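Local coordinates for protein (soluble lytic transglycosylase SLT70) (Escherichia coli, PDB 1QSA) that cleaves the glycosidic bonds between N-acetylmuramic acid and N-acetylglucosamine in peptidoglycan, forming a 1,6-anhydro bond in the muramic acid product, at residues 389-393 and 394-398. Numbering follows the deposited sequence.
With SO4 (sulfate ion), chain E; SO4 (sulfate ion), chain C.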
# COMPACT_ATOMS: atom_id res chain seq x y z
N ARG A 389 20.32 16.50 6.00
CA ARG A 389 20.20 17.52 7.04
C ARG A 389 19.57 18.81 6.50
O ARG A 389 18.65 19.35 7.11
CB ARG A 389 21.58 17.82 7.64
CG ARG A 389 21.60 18.96 8.66
CD ARG A 389 23.00 19.21 9.20
NE ARG A 389 23.03 20.34 10.13
CZ ARG A 389 24.12 21.01 10.49
NH1 ARG A 389 25.32 20.69 10.01
NH2 ARG A 389 24.02 22.02 11.35
N GLU A 390 20.03 19.27 5.34
CA GLU A 390 19.48 20.49 4.75
C GLU A 390 18.02 20.30 4.37
O GLU A 390 17.21 21.17 4.61
CB GLU A 390 20.28 20.94 3.53
CG GLU A 390 21.69 21.42 3.89
CD GLU A 390 21.68 22.32 5.11
OE1 GLU A 390 21.11 23.42 5.00
OE2 GLU A 390 22.19 21.92 6.19
N LEU A 391 17.72 19.17 3.74
CA LEU A 391 16.34 18.90 3.31
C LEU A 391 15.38 18.88 4.51
O LEU A 391 14.30 19.46 4.44
CB LEU A 391 16.28 17.60 2.52
CG LEU A 391 17.01 17.64 1.17
CD1 LEU A 391 17.17 16.22 0.63
CD2 LEU A 391 16.23 18.54 0.18
N MET A 392 15.82 18.30 5.62
CA MET A 392 14.98 18.26 6.82
C MET A 392 14.85 19.67 7.41
O MET A 392 13.78 20.05 7.88
CB MET A 392 15.54 17.25 7.83
CG MET A 392 15.45 15.79 7.38
SD MET A 392 13.75 15.30 6.95
CE MET A 392 13.02 15.20 8.59
N TYR A 393 15.92 20.46 7.33
CA TYR A 393 15.90 21.82 7.84
C TYR A 393 14.82 22.64 7.11
O TYR A 393 14.12 23.45 7.73
CB TYR A 393 17.26 22.50 7.65
CG TYR A 393 17.26 23.92 8.14
CD1 TYR A 393 17.27 24.19 9.51
CD2 TYR A 393 17.23 25.00 7.25
CE1 TYR A 393 17.26 25.50 9.97
CE2 TYR A 393 17.23 26.31 7.71
CZ TYR A 393 17.25 26.55 9.07
OH TYR A 393 17.27 27.84 9.55
N TRP A 394 14.66 22.40 5.81
CA TRP A 394 13.65 23.10 5.02
C TRP A 394 12.28 22.42 5.01
O TRP A 394 11.38 22.84 4.27
CB TRP A 394 14.14 23.28 3.57
CG TRP A 394 15.39 24.10 3.44
CD1 TRP A 394 16.59 23.68 2.96
CD2 TRP A 394 15.55 25.49 3.79
NE1 TRP A 394 17.50 24.72 2.98
CE2 TRP A 394 16.89 25.84 3.49
CE3 TRP A 394 14.70 26.46 4.33
CZ2 TRP A 394 17.39 27.13 3.70
CZ3 TRP A 394 15.20 27.76 4.54
CH2 TRP A 394 16.54 28.07 4.23
N ASN A 395 12.12 21.37 5.81
CA ASN A 395 10.87 20.62 5.89
C ASN A 395 10.46 20.01 4.55
O ASN A 395 9.27 19.97 4.19
CB ASN A 395 9.75 21.51 6.47
CG ASN A 395 10.07 21.98 7.88
OD1 ASN A 395 10.35 21.17 8.75
ND2 ASN A 395 10.11 23.29 8.08
N LEU A 396 11.45 19.58 3.78
CA LEU A 396 11.24 18.95 2.48
C LEU A 396 11.30 17.45 2.74
O LEU A 396 12.16 16.74 2.22
CB LEU A 396 12.33 19.39 1.49
CG LEU A 396 12.32 20.90 1.18
CD1 LEU A 396 13.57 21.32 0.40
CD2 LEU A 396 11.05 21.25 0.42
N ASP A 397 10.36 16.96 3.55
CA ASP A 397 10.35 15.56 3.93
C ASP A 397 10.28 14.53 2.80
O ASP A 397 10.91 13.49 2.90
CB ASP A 397 9.25 15.28 4.98
CG ASP A 397 9.49 16.03 6.29
OD1 ASP A 397 9.35 17.26 6.31
OD2 ASP A 397 9.80 15.40 7.34
N ASN A 398 9.52 14.81 1.74
CA ASN A 398 9.43 13.83 0.66
C ASN A 398 10.76 13.71 -0.09
O ASN A 398 11.17 12.61 -0.48
CB ASN A 398 8.31 14.18 -0.32
CG ASN A 398 6.93 14.02 0.30
OD1 ASN A 398 6.70 13.13 1.11
ND2 ASN A 398 6.01 14.92 -0.07
S SO4 E . 8.77 17.85 -0.16
O1 SO4 E . 8.67 19.31 -0.04
O2 SO4 E . 10.16 17.41 0.01
O3 SO4 E . 7.94 17.22 0.89
O4 SO4 E . 8.32 17.45 -1.51
S SO4 C . 20.35 22.31 12.20
O1 SO4 C . 19.10 21.99 12.91
O2 SO4 C . 21.52 21.89 12.99
O3 SO4 C . 20.35 21.59 10.90
O4 SO4 C . 20.42 23.77 12.01
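Tyr393 turns the edge of its ring onto the face of the Trp394 indole, an edge-to-face pair with planes at 75° and Tyr393 CD2 lying 3.9 Å from Trp394 CE2. CG of Tyr393 is anti to its backbone N (chi1 179°), whereas that of Trp394 lies beside its own N (chi1 -62°), and these two choices bring the neighbouring rings together. Where the two residues meet, helix 383-393 ends in a Schellman motif, and the turn joins it to helix 397-408 within the L domain. Leu396 N reaches back to Leu391 O (2.9 Å), and Asn395, the C-prime residue with positive phi, bonds through its N to Met392 O from above the carbonyl plane. This is the compact part: Trp394 N bonds to Glu390 O, Trp394 CD1 sits 3.1 Å from the same Glu390 O, and Leu391 CD2 meets Leu396 CD1 at 3.9 Å. A smaller alanine at Trp394 would probably leave the Tyr393 edge without its aromatic face and Tyr35 OH without the indole N-H it now receives. The looser side is polar: Asn395 is exposed, Arg389 grips one sulfate through NE and NH2, and Asn398 N holds another through O3 (3.0 Å). Both ions probably come from the crystallisation liquor. Backbone bonds thus close one helix as the next begins, and the sulfate bonded to Asn398 N is consistent with an anion settling at the start of helix 397-408.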